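Local coordinates for protein ferritin heavy chain (Trichoplusia ni, PDB 1Z6O) that oxidises ferrous iron at a diiron ferroxidase site, as the heavy-chain half of a secreted 24-subunit insect ferritin that stores iron in soluble form, at residues R26-M31 against S117-S122; P54-L59 against F180-K185; T16-C21 against D133-D138; Q38-G43 against D62-E67. All coordinates share one frame; numbering follows the deposited sequence.

Overall arrangement
From the N terminus, helix 19-47, helix 54-80, helix 105-132 and helix 139-168 build the ferritin bundle, with helix 175-186 at its end. Contact 3 closes a long loop, tying residues 16-21 to the turn after helix 105-132. Contact 1 is nested within it and joins helix 19-47 to helix 105-132. Contact 4 is nested in turn within contact 1, pairing helix 19-47 with helix 54-80. Contact 2 crosses the other three along the chain and fastens the last helix to the start of helix 54-80. It touches contact 4 through Ala57 CB and Gly43 O, whereas its centre lies about 44 Å from that of contact 3.

Contact 1 of 4, residues R26-M31 against S117-S122; sequences RQQIQM and SDVTKS
Gln28 reaches across from helix 19-47 to Ser122 on helix 105-132, the two short segments running antiparallel. With CG anti to the backbone N (chi1 -171°) and a bend at chi2, its amide is brought level with the serine. Ser122 OG donates to Gln28 OE1 in a short bond of 2.5 Å, in the carbonyl plane and on a lone pair, with a C=O...donor angle of 143°. At the other end of the amide, Gln28 NE2 lies 3.8 Å from Val119 CG1 and gives a hydrogen bond to Glu32, an iron ligand. Gln28 is thus a second-shell residue of the ferroxidase centre, set inside the four-helix bundle of the ferritin fold, and Val119 borders the same iron. An alanine at Gln28 is likely to leave Ser122 OG without this acceptor and Glu32 without one of its positioning bonds. One turn on, Met31 stretches out fully extended, reaching across the 11.0 Å between the segment axes. Met31 SD passes 3.4 Å from Ser122 CB, and the terminal Met31 CE ends 3.6 Å from Asp118 O and 4.0 Å from Val119 CG2.

Contact 2 of 4, residues P54-L59 against F180-K185; sequences PGFAQL and FIFDKK
Asp183 pushes its carboxylate against the first turn of helix 54-80, where the backbone N-H groups of Gly55 and Phe56 are within its grasp. Its CG lies anti to its own N (chi1 179°), which swings the carboxylate over to Gly55. Phe56 N donates to Asp183 OD1 over 2.9 Å, the oxygen met nearly along its C-O axis. Gly55 N lies 2.8 Å from the same Asp183 OD1, but the N-H...O angle of 116° makes that bond weak, and a second weak one goes to OD2. A carboxylate from a helix far along the chain thus accepts N-H groups of the first turn of helix 54-80, whose positive end would probably stabilise the anion. Close approach is possible because Gly55 has no side chain: Gly55 CA lies 3.5 Å from Asp183 O in a CA-H...O contact, and the segment axes come within 7.8 Å at 45°. Pro54 CD adds a contact 3.2 Å from Asp183 OD2. Behind the carboxylate, Lys184 NZ forms a salt bridge of 2.8 Å to Asp183 OD2 through the anti lone pair, holding the group from the side of its own helix. Beside the carboxylate, Phe56 CZ rests 3.7 Å from Phe182 CD2; the two rings are near parallel but slid apart, so they barely overlap. Farther out, Lys184 makes a cation-pi contact with Tyr207 of a neighbouring light chain. Phe56 also meets Phe46 of helix 19-47, Leu109 of helix 105-132 and Leu167 of helix 139-168, and Phe182 packs on Leu167 too, which seats helix 175-186 across the end of the four-helix bundle.

Contact 3 of 4, residues T16-C21 against D133-D138; sequences TMHRSC and DSEFND
Asp133 OD2 draws in two waters that carry the contact to the start of helix 19-47: one water, 2.6 Å from Asp133 OD2, accepts from Ser20 N, and another water, 2.7 Å from Asp133 OD2, accepts from Cys21 N. Asp133 OD1 takes the backbone N of Glu135 in an Asx turn, inside the type I turn 133-136. A third water links His18 N to Asp138 OD2, whose carboxylate is also in a salt bridge with Arg81 through OD1. Much of the direct packing is made by the His18 ring, which chi1 of -82°, placing CG anti to the carbonyl carbon, turns to Phe136. Phe136 CB stands over its face, 3.5 Å from the His18 centroid, in a CH-pi contact, and the two rings are nearly parallel but slid apart. His18 ND1 donates 3.1 Å to Thr16 O in the plane of the imidazole, fixing the ring's rotation, and that carbonyl oxygen sits over the face of Phe136. A serine in place of His18 would probably strip Phe136 of its flat partner and leave Thr16 O without the ND1 donor. Cys21 is disulfide-bonded to Cys130. With no direct hydrogen bond between them, the helix start and the 133-138 loop are joined by water bridges to backbone N-H groups, ring packing and an adjacent covalent link.

Contact 4 of 4, residues Q38-G43 against D62-E67; sequences QYLAMG and DAASEE. With FE (Fe (III) ion), chain B.
Helix 19-47 and helix 54-80 run antiparallel here, their segment axes 7.9 Å apart at 165°, and the CA atoms of Tyr39 and Ala64 come within 4.9 Å. Small residues allow this closeness: Ala64 CB packs 3.7 Å from Tyr39 CB and also touches Leu40 CD2. Tyr39 lays its ring over Ala63, whose CB sits almost straight above the centre, 3.6 Å from the Tyr39 centroid, a CH-pi contact. Glu67 CG comes in at the ring's edge instead, in plane, 3.6 Å from Tyr39 CD1. CG of Tyr39 is turned beside its backbone N (chi1 -82°), which aims the ring at the bundle interior, where its OH is hydrogen-bonded to Glu116. This is the ferroxidase site of the four-helix bundle, with one iron bound here and a second site inferred at Glu67 and Glu116. Bending at chi2 (-54°) lets Glu67 bring OE1 to the iron, 2.1 Å away, and Glu32 and His70 of the same chain complete the protein ligands beside two waters. The carboxylate binds through this one oxygen; Glu67 OE2, 3.3 Å from the iron, instead lies 2.7 Å from a metal-bound water. On the outer side Ala64 packs against Trp84 of a neighbouring light chain.

Contact 1 of 4, residues R26-M31 against S117-S122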
# COMPACT_ATOMS: atom_id res chain seq x y z
N ARG M 26 -31.50 -23.68 42.47
CA ARG M 26 -30.47 -24.65 42.85
C ARG M 26 -30.76 -26.01 42.21
O ARG M 26 -29.84 -26.71 41.75
CB ARG M 26 -30.40 -24.79 44.38
CG ARG M 26 -29.89 -23.52 45.11
CD ARG M 26 -29.94 -23.71 46.65
NE ARG M 26 -29.08 -24.83 47.04
CZ ARG M 26 -27.80 -24.70 47.39
NH1 ARG M 26 -27.23 -23.51 47.43
NH2 ARG M 26 -27.09 -25.79 47.66
N GLN M 27 -32.03 -26.39 42.17
CA GLN M 27 -32.41 -27.65 41.57
C GLN M 27 -32.16 -27.59 40.05
O GLN M 27 -31.74 -28.58 39.44
CB GLN M 27 -33.88 -27.95 41.85
CG GLN M 27 -34.36 -29.28 41.30
CD GLN M 27 -35.72 -29.68 41.86
OE1 GLN M 27 -35.91 -29.73 43.08
NE2 GLN M 27 -36.67 -29.97 40.97
N GLN M 28 -32.42 -26.44 39.44
CA GLN M 28 -32.20 -26.30 37.99
C GLN M 28 -30.71 -26.43 37.66
O GLN M 28 -30.33 -27.01 36.64
CB GLN M 28 -32.72 -24.95 37.50
CG GLN M 28 -32.73 -24.82 35.96
CD GLN M 28 -33.65 -25.85 35.33
OE1 GLN M 28 -34.73 -26.11 35.84
NE2 GLN M 28 -33.22 -26.44 34.21
N ILE M 29 -29.85 -25.89 38.53
CA ILE M 29 -28.41 -25.98 38.31
C ILE M 29 -27.99 -27.45 38.26
O ILE M 29 -27.22 -27.86 37.37
CB ILE M 29 -27.65 -25.20 39.42
CG1 ILE M 29 -27.82 -23.69 39.16
CG2 ILE M 29 -26.16 -25.58 39.45
CD1 ILE M 29 -27.49 -22.79 40.37
N GLN M 30 -28.49 -28.27 39.18
CA GLN M 30 -28.15 -29.69 39.18
C GLN M 30 -28.70 -30.35 37.91
O GLN M 30 -28.06 -31.23 37.33
CB GLN M 30 -28.72 -30.40 40.43
CG GLN M 30 -28.54 -31.94 40.40
CD GLN M 30 -27.07 -32.37 40.34
OE1 GLN M 30 -26.26 -31.92 41.14
NE2 GLN M 30 -26.72 -33.23 39.39
N MET M 31 -29.89 -29.94 37.48
CA MET M 31 -30.47 -30.51 36.27
C MET M 31 -29.61 -30.22 35.03
O MET M 31 -29.44 -31.08 34.18
CB MET M 31 -31.88 -29.99 36.05
CG MET M 31 -32.57 -30.64 34.86
SD MET M 31 -34.27 -30.06 34.65
CE MET M 31 -35.02 -31.51 33.78
N SER M 117 -37.01 -31.12 26.31
CA SER M 117 -38.42 -30.90 26.64
C SER M 117 -38.58 -30.91 28.18
O SER M 117 -39.32 -30.09 28.75
CB SER M 117 -39.26 -32.02 25.97
OG SER M 117 -40.63 -31.87 26.28
N ASP M 118 -37.89 -31.82 28.86
CA ASP M 118 -37.95 -31.88 30.33
C ASP M 118 -37.32 -30.63 30.95
O ASP M 118 -37.81 -30.09 31.95
CB ASP M 118 -37.18 -33.09 30.87
CG ASP M 118 -37.90 -34.40 30.63
OD1 ASP M 118 -39.12 -34.37 30.37
OD2 ASP M 118 -37.24 -35.45 30.70
N VAL M 119 -36.21 -30.17 30.37
CA VAL M 119 -35.55 -28.97 30.88
C VAL M 119 -36.46 -27.75 30.69
O VAL M 119 -36.55 -26.89 31.57
CB VAL M 119 -34.18 -28.73 30.18
CG1 VAL M 119 -33.65 -27.33 30.50
CG2 VAL M 119 -33.18 -29.79 30.65
N THR M 120 -37.14 -27.67 29.55
CA THR M 120 -38.03 -26.54 29.29
C THR M 120 -39.14 -26.49 30.34
O THR M 120 -39.47 -25.44 30.89
CB THR M 120 -38.65 -26.65 27.89
OG1 THR M 120 -37.59 -26.66 26.93
CG2 THR M 120 -39.59 -25.47 27.60
N LYS M 121 -39.72 -27.65 30.61
CA LYS M 121 -40.79 -27.74 31.60
C LYS M 121 -40.25 -27.35 32.99
O LYS M 121 -40.91 -26.65 33.76
CB LYS M 121 -41.32 -29.17 31.62
CG LYS M 121 -42.48 -29.42 32.54
CD LYS M 121 -42.97 -30.86 32.35
CE LYS M 121 -43.97 -31.24 33.43
NZ LYS M 121 -44.34 -32.69 33.35
N SER M 122 -39.04 -27.80 33.31
CA SER M 122 -38.45 -27.47 34.60
C SER M 122 -38.19 -25.96 34.73
O SER M 122 -38.44 -25.36 35.78
CB SER M 122 -37.15 -28.27 34.80
OG SER M 122 -36.53 -27.90 36.01

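Contact 2 of 4, residues P54-L59 against F180-K185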
# COMPACT_ATOMS: atom_id res chain seq x y z
N PRO M 54 -18.79 -39.48 13.71
CA PRO M 54 -18.13 -38.28 14.24
C PRO M 54 -18.97 -37.01 14.24
O PRO M 54 -18.77 -36.13 15.08
CB PRO M 54 -16.86 -38.16 13.36
CG PRO M 54 -17.31 -38.78 12.04
CD PRO M 54 -18.09 -39.99 12.51
N GLY M 55 -19.91 -36.92 13.30
CA GLY M 55 -20.79 -35.75 13.25
C GLY M 55 -21.68 -35.75 14.48
O GLY M 55 -21.83 -34.72 15.15
N PHE M 56 -22.29 -36.89 14.79
CA PHE M 56 -23.13 -36.99 15.98
C PHE M 56 -22.29 -36.83 17.24
O PHE M 56 -22.72 -36.20 18.20
CB PHE M 56 -23.85 -38.35 16.04
CG PHE M 56 -25.09 -38.41 15.19
CD1 PHE M 56 -25.05 -38.94 13.91
CD2 PHE M 56 -26.30 -37.91 15.68
CE1 PHE M 56 -26.21 -38.97 13.11
CE2 PHE M 56 -27.46 -37.94 14.89
CZ PHE M 56 -27.41 -38.48 13.61
N ALA M 57 -21.09 -37.41 17.26
CA ALA M 57 -20.24 -37.29 18.44
C ALA M 57 -19.97 -35.82 18.75
O ALA M 57 -20.11 -35.38 19.89
CB ALA M 57 -18.91 -38.03 18.23
N GLN M 58 -19.59 -35.06 17.73
CA GLN M 58 -19.29 -33.64 17.92
C GLN M 58 -20.54 -32.86 18.34
O GLN M 58 -20.46 -31.96 19.18
CB GLN M 58 -18.73 -33.05 16.62
CG GLN M 58 -18.30 -31.58 16.70
CD GLN M 58 -18.01 -30.99 15.31
OE1 GLN M 58 -18.92 -30.60 14.57
NE2 GLN M 58 -16.73 -30.95 14.93
N LEU M 59 -21.68 -33.20 17.74
CA LEU M 59 -22.94 -32.53 18.08
C LEU M 59 -23.21 -32.68 19.57
O LEU M 59 -23.57 -31.72 20.25
CB LEU M 59 -24.11 -33.17 17.31
CG LEU M 59 -25.52 -32.63 17.60
CD1 LEU M 59 -25.66 -31.22 17.01
CD2 LEU M 59 -26.59 -33.56 16.99
N PHE M 180 -25.14 -42.26 7.42
CA PHE M 180 -23.78 -41.88 7.04
C PHE M 180 -23.76 -40.47 6.44
O PHE M 180 -22.94 -39.62 6.82
CB PHE M 180 -23.20 -42.87 6.02
CG PHE M 180 -21.83 -42.50 5.54
CD1 PHE M 180 -20.69 -42.89 6.25
CD2 PHE M 180 -21.66 -41.73 4.38
CE1 PHE M 180 -19.41 -42.53 5.81
CE2 PHE M 180 -20.38 -41.37 3.93
CZ PHE M 180 -19.25 -41.77 4.65
N ILE M 181 -24.64 -40.22 5.48
CA ILE M 181 -24.69 -38.91 4.82
C ILE M 181 -25.11 -37.81 5.81
O ILE M 181 -24.51 -36.74 5.85
CB ILE M 181 -25.69 -38.94 3.63
CG1 ILE M 181 -25.12 -39.83 2.52
CG2 ILE M 181 -25.94 -37.51 3.10
CD1 ILE M 181 -26.12 -40.13 1.40
N PHE M 182 -26.14 -38.09 6.60
CA PHE M 182 -26.63 -37.13 7.58
C PHE M 182 -25.52 -36.76 8.57
O PHE M 182 -25.34 -35.59 8.93
CB PHE M 182 -27.82 -37.74 8.33
CG PHE M 182 -28.54 -36.77 9.24
CD1 PHE M 182 -29.63 -36.04 8.76
CD2 PHE M 182 -28.15 -36.61 10.56
CE1 PHE M 182 -30.32 -35.14 9.61
CE2 PHE M 182 -28.83 -35.72 11.42
CZ PHE M 182 -29.91 -34.99 10.94
N ASP M 183 -24.77 -37.77 9.00
CA ASP M 183 -23.66 -37.59 9.94
C ASP M 183 -22.60 -36.65 9.35
O ASP M 183 -22.09 -35.77 10.05
CB ASP M 183 -23.02 -38.95 10.27
CG ASP M 183 -21.84 -38.83 11.23
OD1 ASP M 183 -22.07 -38.51 12.42
OD2 ASP M 183 -20.68 -39.05 10.81
N LYS M 184 -22.25 -36.84 8.08
CA LYS M 184 -21.24 -35.97 7.49
C LYS M 184 -21.78 -34.55 7.31
O LYS M 184 -21.03 -33.58 7.43
CB LYS M 184 -20.73 -36.56 6.16
CG LYS M 184 -20.13 -37.96 6.33
CD LYS M 184 -19.14 -38.00 7.49
CE LYS M 184 -18.75 -39.44 7.88
NZ LYS M 184 -19.92 -40.21 8.40
N LYS M 185 -23.08 -34.43 7.04
CA LYS M 185 -23.68 -33.09 6.92
C LYS M 185 -23.55 -32.36 8.27
O LYS M 185 -23.41 -31.14 8.30
CB LYS M 185 -25.16 -33.18 6.55
CG LYS M 185 -25.45 -33.72 5.16
CD LYS M 185 -25.24 -32.67 4.12
CE LYS M 185 -25.76 -33.13 2.76
NZ LYS M 185 -25.67 -31.99 1.80

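Contact 3 of 4, residues T16-C21 against D133-D138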
# COMPACT_ATOMS: atom_id res chain seq x y z
N THR M 16 -32.25 -9.86 47.98
CA THR M 16 -33.69 -10.08 48.09
C THR M 16 -34.34 -11.37 47.61
O THR M 16 -35.55 -11.51 47.73
CB THR M 16 -34.41 -8.94 47.37
OG1 THR M 16 -33.97 -8.93 46.00
CG2 THR M 16 -34.06 -7.58 48.00
N MET M 17 -33.59 -12.30 47.04
CA MET M 17 -34.25 -13.52 46.56
C MET M 17 -34.92 -14.27 47.70
O MET M 17 -34.41 -14.30 48.82
CB MET M 17 -33.24 -14.45 45.88
CG MET M 17 -32.79 -13.96 44.50
SD MET M 17 -31.79 -15.21 43.66
CE MET M 17 -33.01 -16.52 43.43
N HIS M 18 -36.07 -14.87 47.42
CA HIS M 18 -36.77 -15.64 48.44
C HIS M 18 -36.46 -17.12 48.29
O HIS M 18 -36.02 -17.58 47.23
CB HIS M 18 -38.27 -15.36 48.42
CG HIS M 18 -38.64 -14.10 49.15
ND1 HIS M 18 -37.98 -12.90 48.95
CD2 HIS M 18 -39.54 -13.87 50.13
CE1 HIS M 18 -38.48 -11.99 49.77
NE2 HIS M 18 -39.42 -12.55 50.50
N ARG M 19 -36.70 -17.86 49.36
CA ARG M 19 -36.38 -19.28 49.42
C ARG M 19 -36.92 -20.23 48.36
O ARG M 19 -36.18 -21.05 47.83
CB ARG M 19 -36.74 -19.82 50.82
CG ARG M 19 -36.59 -21.33 50.97
CD ARG M 19 -36.53 -21.75 52.44
NE ARG M 19 -35.17 -21.60 52.97
CZ ARG M 19 -34.18 -22.48 52.77
NH1 ARG M 19 -34.39 -23.58 52.06
NH2 ARG M 19 -32.98 -22.24 53.27
N SER M 20 -38.21 -20.15 48.07
CA SER M 20 -38.77 -21.07 47.09
C SER M 20 -38.10 -20.88 45.72
O SER M 20 -37.72 -21.84 45.04
CB SER M 20 -40.28 -20.86 46.99
OG SER M 20 -40.81 -21.65 45.95
N CYS M 21 -37.94 -19.63 45.32
CA CYS M 21 -37.31 -19.31 44.04
C CYS M 21 -35.84 -19.76 44.06
O CYS M 21 -35.36 -20.41 43.12
CB CYS M 21 -37.42 -17.80 43.81
SG CYS M 21 -36.61 -17.20 42.29
N ASP M 133 -44.55 -16.48 44.19
CA ASP M 133 -44.35 -16.49 45.63
C ASP M 133 -45.18 -15.30 46.15
O ASP M 133 -44.96 -14.16 45.73
CB ASP M 133 -42.87 -16.27 45.95
CG ASP M 133 -42.58 -16.37 47.43
OD1 ASP M 133 -43.27 -15.69 48.22
OD2 ASP M 133 -41.66 -17.12 47.81
N SER M 134 -46.12 -15.55 47.04
CA SER M 134 -46.98 -14.47 47.54
C SER M 134 -46.23 -13.32 48.20
O SER M 134 -46.72 -12.19 48.23
CB SER M 134 -48.03 -15.03 48.51
OG SER M 134 -47.41 -15.70 49.60
N GLU M 135 -45.04 -13.58 48.71
CA GLU M 135 -44.27 -12.53 49.37
C GLU M 135 -43.34 -11.73 48.47
O GLU M 135 -42.94 -10.62 48.82
CB GLU M 135 -43.44 -13.13 50.50
CG GLU M 135 -44.23 -13.83 51.58
CD GLU M 135 -43.34 -14.53 52.58
OE1 GLU M 135 -42.59 -15.45 52.16
OE2 GLU M 135 -43.37 -14.16 53.77
N PHE M 136 -42.98 -12.28 47.31
CA PHE M 136 -42.02 -11.57 46.45
C PHE M 136 -42.04 -12.12 45.03
O PHE M 136 -41.69 -13.27 44.80
CB PHE M 136 -40.61 -11.77 47.05
CG PHE M 136 -39.53 -10.91 46.41
CD1 PHE M 136 -39.31 -9.61 46.84
CD2 PHE M 136 -38.73 -11.43 45.40
CE1 PHE M 136 -38.29 -8.82 46.27
CE2 PHE M 136 -37.70 -10.66 44.82
CZ PHE M 136 -37.48 -9.35 45.26
N ASN M 137 -42.47 -11.29 44.09
CA ASN M 137 -42.51 -11.66 42.67
C ASN M 137 -41.12 -11.24 42.16
O ASN M 137 -40.82 -10.04 42.10
CB ASN M 137 -43.60 -10.86 41.96
CG ASN M 137 -43.71 -11.20 40.48
OD1 ASN M 137 -42.73 -11.61 39.84
ND2 ASN M 137 -44.90 -11.01 39.91
N ASP M 138 -40.27 -12.19 41.80
CA ASP M 138 -38.93 -11.81 41.35
C ASP M 138 -38.95 -11.46 39.86
O ASP M 138 -38.54 -12.26 39.01
CB ASP M 138 -37.95 -12.96 41.61
CG ASP M 138 -36.53 -12.46 41.78
OD1 ASP M 138 -36.08 -11.64 40.94
OD2 ASP M 138 -35.87 -12.87 42.76
O HOH W 1 -36.89 -14.58 44.73
O HOH W 2 -40.26 -18.55 49.50
O HOH W 3 -39.60 -17.43 46.12

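Contact 4 of 4, residues Q38-G43 against D62-E67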
# COMPACT_ATOMS: atom_id res chain seq x y z
N GLN M 38 -25.16 -36.44 30.60
CA GLN M 38 -25.85 -37.36 29.70
C GLN M 38 -25.39 -37.11 28.26
O GLN M 38 -25.25 -38.06 27.48
CB GLN M 38 -27.38 -37.21 29.83
CG GLN M 38 -28.16 -38.18 28.93
CD GLN M 38 -27.87 -39.64 29.26
OE1 GLN M 38 -28.50 -40.22 30.14
NE2 GLN M 38 -26.90 -40.23 28.57
N TYR M 39 -25.15 -35.85 27.89
CA TYR M 39 -24.66 -35.55 26.54
C TYR M 39 -23.23 -36.06 26.37
O TYR M 39 -22.86 -36.49 25.28
CB TYR M 39 -24.71 -34.04 26.26
CG TYR M 39 -26.08 -33.55 25.84
CD1 TYR M 39 -26.67 -32.44 26.44
CD2 TYR M 39 -26.75 -34.17 24.78
CE1 TYR M 39 -27.92 -31.95 26.00
CE2 TYR M 39 -27.98 -33.69 24.33
CZ TYR M 39 -28.56 -32.58 24.93
OH TYR M 39 -29.76 -32.11 24.45
N LEU M 40 -22.42 -36.02 27.43
CA LEU M 40 -21.05 -36.55 27.32
C LEU M 40 -21.12 -38.03 26.96
O LEU M 40 -20.31 -38.53 26.18
CB LEU M 40 -20.27 -36.44 28.64
CG LEU M 40 -19.57 -35.14 29.03
CD1 LEU M 40 -18.80 -35.37 30.35
CD2 LEU M 40 -18.59 -34.72 27.91
N ALA M 41 -22.06 -38.75 27.56
CA ALA M 41 -22.20 -40.18 27.28
C ALA M 41 -22.63 -40.41 25.83
O ALA M 41 -22.24 -41.41 25.22
CB ALA M 41 -23.20 -40.83 28.27
N MET M 42 -23.45 -39.52 25.28
CA MET M 42 -23.86 -39.66 23.88
C MET M 42 -22.64 -39.42 22.99
O MET M 42 -22.43 -40.13 22.01
CB MET M 42 -24.96 -38.66 23.51
CG MET M 42 -26.30 -38.94 24.16
SD MET M 42 -27.57 -37.83 23.46
CE MET M 42 -29.04 -38.38 24.38
N GLY M 43 -21.86 -38.39 23.32
CA GLY M 43 -20.66 -38.12 22.53
C GLY M 43 -19.73 -39.33 22.55
O GLY M 43 -19.16 -39.72 21.53
N ASP M 62 -20.58 -30.97 21.90
CA ASP M 62 -20.87 -29.53 21.91
C ASP M 62 -22.05 -29.27 22.85
O ASP M 62 -22.05 -28.29 23.61
CB ASP M 62 -21.24 -29.00 20.51
CG ASP M 62 -20.04 -28.92 19.57
OD1 ASP M 62 -18.89 -29.05 20.04
OD2 ASP M 62 -20.24 -28.70 18.36
N ALA M 63 -23.07 -30.12 22.78
CA ALA M 63 -24.25 -29.96 23.65
C ALA M 63 -23.86 -30.10 25.12
O ALA M 63 -24.40 -29.40 25.98
CB ALA M 63 -25.33 -30.99 23.29
N ALA M 64 -22.94 -31.02 25.42
CA ALA M 64 -22.51 -31.21 26.81
C ALA M 64 -21.86 -29.92 27.32
O ALA M 64 -22.14 -29.47 28.44
CB ALA M 64 -21.49 -32.39 26.91
N SER M 65 -20.98 -29.32 26.52
CA SER M 65 -20.31 -28.09 26.95
C SER M 65 -21.31 -26.94 27.10
O SER M 65 -21.17 -26.09 27.98
CB SER M 65 -19.21 -27.71 25.95
OG SER M 65 -18.16 -28.66 26.03
N GLU M 66 -22.32 -26.91 26.23
CA GLU M 66 -23.33 -25.87 26.32
C GLU M 66 -24.15 -26.02 27.62
O GLU M 66 -24.47 -25.02 28.27
CB GLU M 66 -24.27 -25.95 25.11
CG GLU M 66 -25.21 -24.76 24.97
CD GLU M 66 -24.49 -23.50 24.48
OE1 GLU M 66 -23.51 -23.07 25.12
OE2 GLU M 66 -24.92 -22.95 23.44
N GLU M 67 -24.49 -27.24 28.01
CA GLU M 67 -25.26 -27.43 29.25
C GLU M 67 -24.41 -27.00 30.45
O GLU M 67 -24.94 -26.48 31.44
CB GLU M 67 -25.71 -28.89 29.42
CG GLU M 67 -26.76 -29.37 28.39
CD GLU M 67 -28.01 -28.47 28.33
OE1 GLU M 67 -28.39 -27.89 29.38
OE2 GLU M 67 -28.62 -28.35 27.24
FE FE B . -29.57 -26.21 29.54
O HOH W 4 -30.78 -27.00 28.08
O HOH W 5 -31.05 -24.90 30.10